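Side-chain contacts in oxysterol-binding protein homolog 3 (Saccharomyces cerevisiae, PDB 4IC4), which carries lipids between membranes through the cytosol, holding them in a hydrophobic pocket in phosphoinositide-coupled transport, and helps maintain sterol distribution in the cell: residues I71-S76 with T319-R324; K118-L123 with P325-Y330; T127-R132 with K379-R384; S141-V144 with V150-F153; N304-T309 with A329-N334. One frame throughout, in Å; residues are numbered along the deposited sequence.

All five contacts lie in the OSBP-related domain, and the residues that touch are mostly buried. Contacts 1 and 4 sit nearest the middle, their centres about 10 and 11 Å from the centre of the chain. Contact 4 pairs two barrel strands through backbone bonds. Contact 1 packs helix 71-76 against the loop before helix 325-331, without a bond across. Contacts 2 and 5 share helix 325-331, but contact 2 is aromatic and contact 5 is a small polar touch. The centres of contacts 3 and 5 lie about 17 and 18 Å from the centre of the chain. Contact 3 ties strand 127-132 to the C-terminal helix by one hydrogen bond and a tryptophan.

Contact 1: I71-S76 with T319-R324; sequences ILQLIS and TDSRLR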
# COMPACT_ATOMS: atom_id res chain seq x y z
N ILE A 71 -7.93 -1.76 0.38
CA ILE A 71 -6.89 -0.96 -0.27
C ILE A 71 -6.05 -0.23 0.78
O ILE A 71 -4.85 -0.02 0.59
CB ILE A 71 -7.47 0.06 -1.26
CG1 ILE A 71 -8.19 -0.68 -2.39
CG2 ILE A 71 -6.35 0.94 -1.83
CD1 ILE A 71 -8.82 0.24 -3.42
N LEU A 72 -6.66 0.15 1.90
CA LEU A 72 -5.91 0.82 2.95
C LEU A 72 -4.82 -0.12 3.46
O LEU A 72 -3.69 0.30 3.73
CB LEU A 72 -6.83 1.21 4.11
CG LEU A 72 -7.90 2.26 3.81
CD1 LEU A 72 -8.81 2.42 5.03
CD2 LEU A 72 -7.25 3.59 3.45
N GLN A 73 -5.16 -1.40 3.59
CA GLN A 73 -4.20 -2.39 4.05
C GLN A 73 -3.11 -2.62 2.98
O GLN A 73 -1.93 -2.74 3.31
CB GLN A 73 -4.93 -3.70 4.41
CG GLN A 73 -5.81 -3.51 5.65
CD GLN A 73 -6.72 -4.69 5.95
OE1 GLN A 73 -7.46 -5.15 5.08
NE2 GLN A 73 -6.67 -5.17 7.19
N LEU A 74 -3.51 -2.66 1.71
CA LEU A 74 -2.55 -2.85 0.63
C LEU A 74 -1.50 -1.73 0.63
O LEU A 74 -0.30 -2.00 0.58
CB LEU A 74 -3.25 -2.85 -0.73
CG LEU A 74 -2.28 -2.75 -1.92
CD1 LEU A 74 -1.47 -4.02 -2.02
CD2 LEU A 74 -3.05 -2.51 -3.21
N ILE A 75 -1.95 -0.49 0.68
CA ILE A 75 -1.01 0.62 0.66
C ILE A 75 -0.13 0.64 1.91
O ILE A 75 1.00 1.13 1.87
CB ILE A 75 -1.76 1.95 0.47
CG1 ILE A 75 -2.46 1.93 -0.90
CG2 ILE A 75 -0.78 3.12 0.54
CD1 ILE A 75 -3.29 3.16 -1.19
N SER A 76 -0.63 0.09 3.01
CA SER A 76 0.17 0.02 4.24
C SER A 76 1.38 -0.88 4.06
O SER A 76 2.33 -0.80 4.83
CB SER A 76 -0.67 -0.50 5.41
OG SER A 76 -1.68 0.43 5.76
N THR A 319 -14.83 1.64 12.52
CA THR A 319 -14.45 1.72 11.11
C THR A 319 -13.22 0.98 10.59
O THR A 319 -12.94 1.02 9.39
CB THR A 319 -14.26 3.20 10.74
OG1 THR A 319 -13.27 3.77 11.60
CG2 THR A 319 -15.57 3.98 10.91
N ASP A 320 -12.47 0.30 11.46
CA ASP A 320 -11.25 -0.37 11.00
C ASP A 320 -11.52 -1.50 10.00
O ASP A 320 -12.49 -2.25 10.14
CB ASP A 320 -10.47 -0.91 12.20
CG ASP A 320 -9.03 -1.26 11.85
OD1 ASP A 320 -8.18 -0.35 11.84
OD2 ASP A 320 -8.75 -2.45 11.59
N SER A 321 -10.64 -1.63 9.01
CA SER A 321 -10.79 -2.68 8.00
C SER A 321 -10.86 -4.08 8.62
O SER A 321 -11.48 -4.98 8.05
CB SER A 321 -9.63 -2.64 7.00
OG SER A 321 -9.63 -1.44 6.25
N ARG A 322 -10.23 -4.26 9.77
CA ARG A 322 -10.25 -5.57 10.44
C ARG A 322 -11.65 -5.95 10.91
O ARG A 322 -11.90 -7.10 11.24
CB ARG A 322 -9.33 -5.58 11.65
CG ARG A 322 -7.86 -5.35 11.35
CD ARG A 322 -7.06 -5.41 12.64
NE ARG A 322 -5.64 -5.11 12.44
CZ ARG A 322 -5.15 -3.89 12.29
NH1 ARG A 322 -5.95 -2.83 12.30
NH2 ARG A 322 -3.84 -3.72 12.13
N LEU A 323 -12.56 -4.97 10.94
CA LEU A 323 -13.92 -5.23 11.40
C LEU A 323 -14.91 -5.44 10.26
O LEU A 323 -16.10 -5.68 10.50
CB LEU A 323 -14.38 -4.09 12.32
CG LEU A 323 -13.48 -3.87 13.55
CD1 LEU A 323 -14.04 -2.74 14.40
CD2 LEU A 323 -13.37 -5.16 14.35
N ARG A 324 -14.44 -5.37 9.02
CA ARG A 324 -15.33 -5.58 7.88
C ARG A 324 -15.75 -7.04 7.78
O ARG A 324 -14.91 -7.94 7.72
CB ARG A 324 -14.67 -5.12 6.58
CG ARG A 324 -14.78 -3.63 6.39
CD ARG A 324 -14.37 -3.16 5.01
NE ARG A 324 -15.13 -3.79 3.93
CZ ARG A 324 -15.16 -3.30 2.69
NH1 ARG A 324 -14.50 -2.18 2.41
NH2 ARG A 324 -15.82 -3.93 1.73
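The amide end of Q73 lies against the CB of S321. Q73 is on helix 71-76 of the OSBP-related domain, and S321 opens a short 3-10 turn. From its CB, the Q73 chain runs out extended. CG sits beside the backbone N (chi1 -68°), which sends the chain toward the turn. CG comes within 4.1 Å of S321 CB. Q73 CD is the nearest atom, 3.7 Å from the same CB. OE1 and NE2 of Q73 lie at similar range, so the whole amide rests on one carbon. This is packing, since no hydrogen bond links the two segments. OE1 takes its bond from S70 N, just before the helix. Beyond S321, the NE2 of Q73 is 4.3 Å from R322 CG. L72 CD1 adds a looser touch, 4.1 Å from S321 OG. That hydroxyl is bonded to E126 and S70.

D320 and R322 brace the turn. D320 OD2 accepts from R322 N at 3.0 Å, an Asx turn. R322 NH1 makes a salt bridge to the same oxygen at 2.9 Å, reaching it from the opposite face of the carboxylate plane.

The L72 side chain is about 11 Å from those of the phosphoinositide-binding residues Q349 and H146. Helix 71-76 packs on two strands of the barrel: L72 touches F151 of strand 150-157 and F128 of strand 127-132. The loop 319-324 bonds its backbone to T127, at the start of strand 127-132.

Contact 2: K118-L123 with P325-Y330; sequences KPFNPL and PDIRAY
The ring of F120 lies over I327 and points an edge at Y330. This is a strand-against-helix packing in the OSBP-related domain: the axes of strand 118-120 and helix 325-330 come within 10.3 Å, their directions 129° apart. I327 CG1 sits over the middle of one face of the ring, 3.6 Å from its centroid and 12° off the normal, a CH-pi contact. CD1 of the same isoleucine reaches back to F120 CB.

Y330 meets the ring at its far end. Its CD2 is near the plane of the F120 ring, 4.0 Å from F120 CE2. The pair is offset edge-to-face, with the edge of F120 toward the face of Y330. The centroids are 5.9 Å apart. The Y330 OH bonds N66 O.

D326 completes the first shell. Its carboxylate is turned 69° to the F120 ring, and OD2 is 3.5 Å from F120 CE1. The acid has a firmer partner outside, since OD2 makes a salt bridge with R324. Farther out, the backbone of F120 bonds I69, and V63 touches its side chain. The same strand holds K118, a residue of the phosphatidylinositol 4-phosphate site. Within the helix, D326 OD1 accepts from I327 N at 2.8 Å, which meets the oxygen from above the carboxylate plane.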
# COMPACT_ATOMS: atom_id res chain seq x y z
N LYS A 118 -7.54 -8.36 -6.53
CA LYS A 118 -7.37 -6.99 -6.05
C LYS A 118 -7.97 -6.82 -4.65
O LYS A 118 -8.85 -7.59 -4.25
CB LYS A 118 -8.05 -6.00 -7.00
CG LYS A 118 -9.57 -6.06 -6.97
CD LYS A 118 -10.18 -5.08 -7.95
CE LYS A 118 -11.70 -5.11 -7.88
NZ LYS A 118 -12.20 -4.76 -6.52
N PRO A 119 -7.50 -5.83 -3.89
CA PRO A 119 -8.05 -5.62 -2.55
C PRO A 119 -9.48 -5.09 -2.60
O PRO A 119 -9.93 -4.60 -3.63
CB PRO A 119 -7.11 -4.59 -1.93
CG PRO A 119 -5.82 -4.80 -2.68
CD PRO A 119 -6.30 -5.01 -4.10
N PHE A 120 -10.20 -5.22 -1.49
CA PHE A 120 -11.56 -4.69 -1.40
C PHE A 120 -11.48 -3.17 -1.41
O PHE A 120 -10.55 -2.59 -0.83
CB PHE A 120 -12.21 -5.09 -0.07
CG PHE A 120 -12.72 -6.50 -0.02
CD1 PHE A 120 -14.08 -6.75 0.04
CD2 PHE A 120 -11.84 -7.57 0.03
CE1 PHE A 120 -14.57 -8.04 0.15
CE2 PHE A 120 -12.31 -8.87 0.15
CZ PHE A 120 -13.69 -9.11 0.22
N ASN A 121 -12.45 -2.53 -2.06
CA ASN A 121 -12.49 -1.07 -2.07
C ASN A 121 -12.98 -0.64 -0.69
O ASN A 121 -14.03 -1.07 -0.22
CB ASN A 121 -13.49 -0.56 -3.12
CG ASN A 121 -13.04 -0.86 -4.53
OD1 ASN A 121 -11.94 -0.49 -4.93
ND2 ASN A 121 -13.90 -1.52 -5.29
N PRO A 122 -12.21 0.22 0.00
CA PRO A 122 -12.66 0.64 1.32
C PRO A 122 -13.91 1.51 1.20
O PRO A 122 -14.21 2.05 0.13
CB PRO A 122 -11.48 1.46 1.85
CG PRO A 122 -10.31 0.92 1.09
CD PRO A 122 -10.86 0.73 -0.29
N LEU A 123 -14.65 1.62 2.29
CA LEU A 123 -15.84 2.46 2.31
C LEU A 123 -15.37 3.86 2.69
O LEU A 123 -14.32 4.02 3.31
CB LEU A 123 -16.82 1.97 3.37
CG LEU A 123 -17.31 0.53 3.20
CD1 LEU A 123 -18.14 0.13 4.40
CD2 LEU A 123 -18.11 0.41 1.91
N PRO A 325 -17.06 -7.29 7.76
CA PRO A 325 -17.58 -8.65 7.68
C PRO A 325 -17.37 -9.38 6.36
O PRO A 325 -17.20 -10.60 6.35
CB PRO A 325 -19.06 -8.47 8.01
CG PRO A 325 -19.36 -7.12 7.47
CD PRO A 325 -18.15 -6.31 7.90
N ASP A 326 -17.37 -8.65 5.26
CA ASP A 326 -17.17 -9.29 3.97
C ASP A 326 -15.72 -9.75 3.83
O ASP A 326 -15.46 -10.88 3.39
CB ASP A 326 -17.59 -8.37 2.82
CG ASP A 326 -16.97 -6.98 2.89
OD1 ASP A 326 -16.39 -6.58 3.93
OD2 ASP A 326 -17.09 -6.25 1.88
N ILE A 327 -14.78 -8.90 4.22
CA ILE A 327 -13.38 -9.27 4.14
C ILE A 327 -13.10 -10.45 5.08
O ILE A 327 -12.39 -11.38 4.71
CB ILE A 327 -12.46 -8.09 4.53
CG1 ILE A 327 -12.69 -6.90 3.59
CG2 ILE A 327 -10.99 -8.55 4.50
CD1 ILE A 327 -11.73 -5.73 3.81
N ARG A 328 -13.67 -10.41 6.28
CA ARG A 328 -13.45 -11.48 7.25
C ARG A 328 -14.04 -12.81 6.79
O ARG A 328 -13.37 -13.84 6.87
CB ARG A 328 -14.05 -11.10 8.61
CG ARG A 328 -13.76 -12.11 9.71
CD ARG A 328 -12.27 -12.18 10.01
NE ARG A 328 -11.76 -10.89 10.46
CZ ARG A 328 -10.48 -10.57 10.56
NH1 ARG A 328 -9.54 -11.46 10.24
NH2 ARG A 328 -10.12 -9.36 10.98
N ALA A 329 -15.27 -12.79 6.32
CA ALA A 329 -15.92 -14.01 5.85
C ALA A 329 -15.14 -14.60 4.68
O ALA A 329 -14.94 -15.82 4.60
CB ALA A 329 -17.35 -13.71 5.43
N TYR A 330 -14.68 -13.73 3.78
CA TYR A 330 -13.91 -14.16 2.61
C TYR A 330 -12.59 -14.77 3.04
O TYR A 330 -12.16 -15.80 2.51
CB TYR A 330 -13.65 -12.95 1.70
CG TYR A 330 -13.06 -13.30 0.35
CD1 TYR A 330 -13.76 -14.10 -0.56
CD2 TYR A 330 -11.81 -12.81 -0.04
CE1 TYR A 330 -13.24 -14.39 -1.82
CE2 TYR A 330 -11.28 -13.09 -1.29
CZ TYR A 330 -12.00 -13.88 -2.18
OH TYR A 330 -11.49 -14.13 -3.43

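Contact 3: T127-R132 with K379-R384; sequences TFELIR and KSYWER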
# COMPACT_ATOMS: atom_id res chain seq x y z
N THR A 127 -11.28 3.10 8.07
CA THR A 127 -9.93 3.39 8.54
C THR A 127 -9.12 2.12 8.69
O THR A 127 -9.66 1.01 8.63
CB THR A 127 -9.97 4.08 9.92
OG1 THR A 127 -10.70 3.26 10.85
CG2 THR A 127 -10.62 5.45 9.82
N PHE A 128 -7.82 2.27 8.85
CA PHE A 128 -6.96 1.13 9.10
C PHE A 128 -5.76 1.61 9.88
O PHE A 128 -5.00 2.46 9.41
CB PHE A 128 -6.49 0.44 7.82
CG PHE A 128 -5.54 -0.69 8.08
CD1 PHE A 128 -5.95 -1.81 8.79
CD2 PHE A 128 -4.22 -0.62 7.65
CE1 PHE A 128 -5.06 -2.85 9.08
CE2 PHE A 128 -3.32 -1.65 7.93
CZ PHE A 128 -3.74 -2.77 8.65
N GLU A 129 -5.61 1.10 11.09
CA GLU A 129 -4.47 1.45 11.91
C GLU A 129 -3.51 0.28 11.87
O GLU A 129 -3.91 -0.87 11.65
CB GLU A 129 -4.88 1.69 13.36
CG GLU A 129 -5.37 0.43 14.09
CD GLU A 129 -5.32 0.57 15.60
OE1 GLU A 129 -4.67 -0.28 16.25
OE2 GLU A 129 -5.93 1.50 16.15
N LEU A 130 -2.23 0.57 12.08
CA LEU A 130 -1.22 -0.47 12.10
C LEU A 130 -0.10 -0.05 13.04
O LEU A 130 0.69 0.85 12.73
CB LEU A 130 -0.65 -0.74 10.70
CG LEU A 130 0.43 -1.83 10.66
CD1 LEU A 130 -0.15 -3.17 11.11
CD2 LEU A 130 0.98 -1.94 9.25
N ILE A 131 -0.05 -0.71 14.19
CA ILE A 131 0.97 -0.44 15.19
C ILE A 131 1.97 -1.59 15.14
O ILE A 131 1.61 -2.74 15.37
CB ILE A 131 0.37 -0.37 16.60
CG1 ILE A 131 -0.60 0.80 16.71
CG2 ILE A 131 1.49 -0.24 17.63
CD1 ILE A 131 -1.37 0.84 18.02
N ARG A 132 3.22 -1.28 14.81
CA ARG A 132 4.26 -2.30 14.77
C ARG A 132 5.40 -1.90 15.70
O ARG A 132 6.38 -1.30 15.29
CB ARG A 132 4.79 -2.47 13.34
CG ARG A 132 3.79 -3.09 12.37
CD ARG A 132 3.43 -4.53 12.75
NE ARG A 132 4.61 -5.39 12.78
CZ ARG A 132 4.76 -6.50 12.06
NH1 ARG A 132 3.79 -6.90 11.24
NH2 ARG A 132 5.87 -7.21 12.15
N LYS A 379 -8.95 15.35 19.78
CA LYS A 379 -9.83 14.51 18.99
C LYS A 379 -9.09 13.81 17.85
O LYS A 379 -9.71 13.34 16.89
CB LYS A 379 -11.00 15.32 18.44
CG LYS A 379 -12.01 15.74 19.50
CD LYS A 379 -12.74 14.54 20.09
CE LYS A 379 -13.74 14.96 21.15
NZ LYS A 379 -14.48 13.81 21.73
N SER A 380 -7.77 13.76 17.94
CA SER A 380 -6.97 13.08 16.93
C SER A 380 -7.19 11.58 17.11
O SER A 380 -7.65 11.14 18.16
CB SER A 380 -5.49 13.41 17.09
OG SER A 380 -4.98 12.87 18.30
N TYR A 381 -6.84 10.80 16.09
CA TYR A 381 -7.01 9.36 16.18
C TYR A 381 -6.29 8.75 17.39
O TYR A 381 -6.90 8.03 18.18
CB TYR A 381 -6.49 8.67 14.92
CG TYR A 381 -6.76 7.18 14.91
CD1 TYR A 381 -7.99 6.69 14.49
CD2 TYR A 381 -5.81 6.26 15.38
CE1 TYR A 381 -8.28 5.32 14.51
CE2 TYR A 381 -6.08 4.89 15.41
CZ TYR A 381 -7.32 4.43 14.98
OH TYR A 381 -7.62 3.09 15.00
N TRP A 382 -5.01 9.05 17.52
CA TRP A 382 -4.24 8.46 18.61
C TRP A 382 -4.66 8.94 20.00
O TRP A 382 -4.54 8.19 20.97
CB TRP A 382 -2.74 8.66 18.37
CG TRP A 382 -2.30 8.00 17.09
CD1 TRP A 382 -1.84 8.62 15.96
CD2 TRP A 382 -2.34 6.60 16.79
NE1 TRP A 382 -1.59 7.69 14.98
CE2 TRP A 382 -1.89 6.44 15.46
CE3 TRP A 382 -2.70 5.46 17.52
CZ2 TRP A 382 -1.80 5.19 14.84
CZ3 TRP A 382 -2.62 4.21 16.90
CH2 TRP A 382 -2.17 4.09 15.57
N GLU A 383 -5.14 10.18 20.10
CA GLU A 383 -5.60 10.65 21.40
C GLU A 383 -6.91 9.97 21.77
O GLU A 383 -7.11 9.55 22.92
CB GLU A 383 -5.76 12.18 21.41
CG GLU A 383 -4.44 12.93 21.53
CD GLU A 383 -3.65 12.50 22.76
OE1 GLU A 383 -4.19 12.60 23.88
OE2 GLU A 383 -2.48 12.08 22.61
N ARG A 384 -7.82 9.84 20.80
CA ARG A 384 -9.10 9.18 21.03
C ARG A 384 -8.89 7.72 21.44
O ARG A 384 -9.53 7.22 22.36
CB ARG A 384 -9.94 9.17 19.74
CG ARG A 384 -10.61 10.48 19.34
CD ARG A 384 -11.04 10.37 17.88
NE ARG A 384 -11.88 11.46 17.39
CZ ARG A 384 -13.21 11.52 17.52
NH1 ARG A 384 -13.88 12.55 17.03
NH2 ARG A 384 -13.86 10.55 18.16
O HOH W 1 -8.94 2.15 12.54
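E129 and Y381 are the closest backbone pair, CA to CA 9.3 Å, so strand 127-132 and the helix from Y381 onward meet through side chains. The strand belongs to the antiparallel barrel of the lipid-binding domain. The helix lies near the end of the chain and packs against the strand, probably on the outer side of the barrel.

Y381 donates its OH to E129 OE2 at 2.6 Å. The carboxylate uses its anti lone pair, and the oxygen lies at the ring edge, near its plane. The carboxylate and ring planes are 72° apart. R385 makes a salt bridge to the same OE2. Two donors thus grip this buried oxygen, which probably favours the charged acid. A water also joins in, donating to Y381 OH at 2.9 Å and lying 2.7 Å from T127 OG1.

W382 brings the apolar half. The far end of its six-membered ring slides past I131 and just reaches E129 CB. W382 CZ3 is 3.8 Å from I131 CD1, and W382 CH2 is 4.2 Å from E129 CB. I140 of the neighbouring strand also touches both aromatic residues. At the head of the helix S380 is the N-cap: its OG accepts from E383 N at 3.2 Å.

Contact 4: S141-V144 with V150-F153; sequences SEKV and VFAF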
# COMPACT_ATOMS: atom_id res chain seq x y z
N SER A 141 -4.67 5.34 8.71
CA SER A 141 -5.12 5.67 7.37
C SER A 141 -6.64 5.76 7.34
O SER A 141 -7.32 5.17 8.17
CB SER A 141 -4.63 4.62 6.36
OG SER A 141 -5.16 3.33 6.63
N GLU A 142 -7.15 6.51 6.37
CA GLU A 142 -8.59 6.70 6.24
C GLU A 142 -8.96 7.01 4.79
O GLU A 142 -8.20 7.67 4.09
CB GLU A 142 -9.02 7.86 7.16
CG GLU A 142 -10.50 8.19 7.14
CD GLU A 142 -10.91 9.18 8.24
OE1 GLU A 142 -10.09 10.05 8.61
OE2 GLU A 142 -12.05 9.09 8.73
N LYS A 143 -10.09 6.49 4.34
CA LYS A 143 -10.54 6.82 2.99
C LYS A 143 -11.25 8.16 3.18
O LYS A 143 -12.29 8.22 3.85
CB LYS A 143 -11.51 5.78 2.44
CG LYS A 143 -11.97 6.12 1.03
CD LYS A 143 -12.83 5.03 0.45
CE LYS A 143 -13.27 5.38 -0.97
NZ LYS A 143 -14.08 4.29 -1.57
N VAL A 144 -10.69 9.22 2.61
CA VAL A 144 -11.25 10.56 2.79
C VAL A 144 -12.17 11.08 1.68
O VAL A 144 -12.83 12.10 1.84
CB VAL A 144 -10.12 11.59 3.03
CG1 VAL A 144 -9.34 11.21 4.28
CG2 VAL A 144 -9.18 11.64 1.83
N VAL A 150 -9.82 8.66 -2.56
CA VAL A 150 -8.63 9.30 -2.02
C VAL A 150 -8.38 8.69 -0.65
O VAL A 150 -9.28 8.62 0.19
CB VAL A 150 -8.80 10.83 -1.86
CG1 VAL A 150 -7.54 11.43 -1.26
CG2 VAL A 150 -9.09 11.47 -3.21
N PHE A 151 -7.15 8.23 -0.44
CA PHE A 151 -6.76 7.61 0.82
C PHE A 151 -5.64 8.42 1.47
O PHE A 151 -4.68 8.82 0.80
CB PHE A 151 -6.30 6.18 0.56
CG PHE A 151 -7.28 5.37 -0.23
CD1 PHE A 151 -8.43 4.87 0.37
CD2 PHE A 151 -7.06 5.11 -1.58
CE1 PHE A 151 -9.36 4.13 -0.37
CE2 PHE A 151 -7.98 4.37 -2.33
CZ PHE A 151 -9.14 3.88 -1.72
N ALA A 152 -5.77 8.68 2.76
CA ALA A 152 -4.77 9.45 3.49
C ALA A 152 -4.05 8.56 4.49
O ALA A 152 -4.67 7.74 5.17
CB ALA A 152 -5.43 10.62 4.21
N PHE A 153 -2.73 8.72 4.56
CA PHE A 153 -1.88 7.93 5.46
C PHE A 153 -0.92 8.80 6.25
O PHE A 153 -0.39 9.79 5.74
CB PHE A 153 -1.03 6.94 4.66
CG PHE A 153 -1.81 5.88 3.95
CD1 PHE A 153 -1.92 4.60 4.48
CD2 PHE A 153 -2.46 6.17 2.75
CE1 PHE A 153 -2.67 3.62 3.82
CE2 PHE A 153 -3.21 5.20 2.10
CZ PHE A 153 -3.32 3.92 2.64
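S141 CB sits over one face of the F153 ring, 3.3 Å from CD1 of that ring. The two residues form a non-hydrogen-bonded pair of the hairpin made by strands 137-145 and 150-157. S141 OG bonds onward to F128 O. K143 and F151 pair in the same way on the same face. The extended K143 chain runs past the ring, with K143 CG 3.6 Å from F151 CE1.

The tight part is the backbone. Between these pairs, E142 and A152 form the hydrogen-bonded pair. A152 N gives an almost straight bond to E142 O at 2.9 Å (176°). E142 N returns one to A152 O at 3.0 Å. Beyond K143 and F151, V144 N bonds V150 O. At this end of the pairing V150, partly exposed, still touches V144, CG1 to CG2 at 3.5 Å.

E142 and A152 point to the other face, where the fit is looser. A152 CB is 4.0 Å from V144 CG1, and F364 touches both residues. The E142 carboxylate turns off to the backbone N atoms of K362 and Y363.

K143 NZ bonds P122 O, and the K143 side chain is about 3 Å from that of H146, a phosphoinositide-binding residue. The hairpin backbone thus probably helps to place K143 beside that site.

Contact 5: N304-T309 with A329-N334; sequences NLNEIT and AYEEGN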
# COMPACT_ATOMS: atom_id res chain seq x y z
N ASN A 304 -0.52 -10.64 8.01
CA ASN A 304 -0.71 -10.08 9.34
C ASN A 304 -1.54 -8.81 9.39
O ASN A 304 -1.97 -8.40 10.47
CB ASN A 304 0.66 -9.83 9.99
CG ASN A 304 1.35 -11.12 10.38
OD1 ASN A 304 0.69 -12.11 10.69
ND2 ASN A 304 2.68 -11.10 10.39
N LEU A 305 -1.78 -8.21 8.23
CA LEU A 305 -2.55 -6.97 8.16
C LEU A 305 -3.95 -7.03 8.74
O LEU A 305 -4.37 -6.13 9.47
CB LEU A 305 -2.64 -6.51 6.70
CG LEU A 305 -1.37 -6.00 6.02
CD1 LEU A 305 -1.60 -5.92 4.52
CD2 LEU A 305 -0.98 -4.64 6.59
N ASN A 306 -4.67 -8.10 8.43
CA ASN A 306 -6.05 -8.23 8.88
C ASN A 306 -6.24 -9.00 10.18
O ASN A 306 -7.36 -9.39 10.51
CB ASN A 306 -6.90 -8.88 7.78
CG ASN A 306 -8.36 -8.47 7.85
OD1 ASN A 306 -9.27 -9.28 7.62
ND2 ASN A 306 -8.60 -7.20 8.17
N GLU A 307 -5.16 -9.22 10.92
CA GLU A 307 -5.28 -9.94 12.19
C GLU A 307 -5.54 -9.00 13.36
O GLU A 307 -4.98 -7.91 13.44
CB GLU A 307 -4.02 -10.75 12.48
CG GLU A 307 -4.08 -11.47 13.84
CD GLU A 307 -2.84 -12.30 14.15
OE1 GLU A 307 -1.73 -11.92 13.74
OE2 GLU A 307 -2.99 -13.33 14.84
N ILE A 308 -6.41 -9.45 14.27
CA ILE A 308 -6.72 -8.69 15.47
C ILE A 308 -5.92 -9.37 16.58
O ILE A 308 -6.15 -10.54 16.90
CB ILE A 308 -8.22 -8.75 15.82
CG1 ILE A 308 -9.04 -8.03 14.75
CG2 ILE A 308 -8.47 -8.12 17.18
CD1 ILE A 308 -10.53 -8.11 14.95
N THR A 309 -4.95 -8.65 17.14
CA THR A 309 -4.13 -9.18 18.22
C THR A 309 -4.45 -8.40 19.49
O THR A 309 -5.36 -7.57 19.49
CB THR A 309 -2.62 -9.01 17.94
OG1 THR A 309 -2.29 -7.62 17.97
CG2 THR A 309 -2.25 -9.59 16.58
N ALA A 329 -15.27 -12.79 6.32
CA ALA A 329 -15.92 -14.01 5.85
C ALA A 329 -15.14 -14.60 4.68
O ALA A 329 -14.94 -15.82 4.60
CB ALA A 329 -17.35 -13.71 5.43
N TYR A 330 -14.68 -13.73 3.78
CA TYR A 330 -13.91 -14.16 2.61
C TYR A 330 -12.59 -14.77 3.04
O TYR A 330 -12.16 -15.80 2.51
CB TYR A 330 -13.65 -12.95 1.70
CG TYR A 330 -13.06 -13.30 0.35
CD1 TYR A 330 -13.76 -14.10 -0.56
CD2 TYR A 330 -11.81 -12.81 -0.04
CE1 TYR A 330 -13.24 -14.39 -1.82
CE2 TYR A 330 -11.28 -13.09 -1.29
CZ TYR A 330 -12.00 -13.88 -2.18
OH TYR A 330 -11.49 -14.13 -3.43
N GLU A 331 -11.94 -14.14 4.01
CA GLU A 331 -10.66 -14.63 4.51
C GLU A 331 -10.83 -16.03 5.07
O GLU A 331 -9.99 -16.91 4.85
CB GLU A 331 -10.14 -13.70 5.62
CG GLU A 331 -8.86 -14.18 6.29
CD GLU A 331 -8.43 -13.30 7.45
OE1 GLU A 331 -7.92 -12.18 7.21
OE2 GLU A 331 -8.62 -13.73 8.61
N GLU A 332 -11.94 -16.26 5.77
CA GLU A 332 -12.20 -17.55 6.38
C GLU A 332 -12.86 -18.57 5.45
O GLU A 332 -13.29 -19.63 5.90
CB GLU A 332 -13.03 -17.36 7.66
CG GLU A 332 -12.43 -16.29 8.56
CD GLU A 332 -13.08 -16.20 9.92
OE1 GLU A 332 -14.29 -16.51 10.04
OE2 GLU A 332 -12.39 -15.79 10.88
N GLY A 333 -12.95 -18.24 4.17
CA GLY A 333 -13.52 -19.17 3.21
C GLY A 333 -15.03 -19.24 3.07
O GLY A 333 -15.54 -20.11 2.35
N ASN A 334 -15.75 -18.36 3.74
CA ASN A 334 -17.21 -18.34 3.64
C ASN A 334 -17.55 -17.39 2.49
O ASN A 334 -17.94 -16.25 2.71
CB ASN A 334 -17.82 -17.84 4.95
CG ASN A 334 -17.28 -18.57 6.17
OD1 ASN A 334 -17.39 -19.80 6.27
ND2 ASN A 334 -16.70 -17.83 7.10
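N306 and E331 make the one side-chain touch between these segments. The polar approach comes first. E331 OE1 lies 3.2 Å from the modelled OD1 of N306. The N306 amide is probably turned over in the model, so the atom facing the glutamate is doubtful. The amide and carboxylate planes stand 86° apart, and the two side chains cross at a slant. E331 has CG anti to the backbone N (chi1 176°) and then runs extended, which carries its carboxylate across to N306.

Packing adds little. E331 OE1 also lies 3.5 Å from N306 CB. The buried surface is small, 70 Å² in all.

The contact joins helix 325-331 of the OSBP-related domain to the loop after helix 300-305, away from the phosphoinositide site. The helix that carries E331 ends in a Schellman motif. N334 N bonds A329 O at 2.8 Å, and G333 N bonds Y330 O at 3.1 Å. G333 is the C-prime residue with positive phi (83°).

E331 OE2 also makes salt bridges, with R31 and with R328 on its own helix. A separate hydrogen bond runs from R328 NH2 to N306 O.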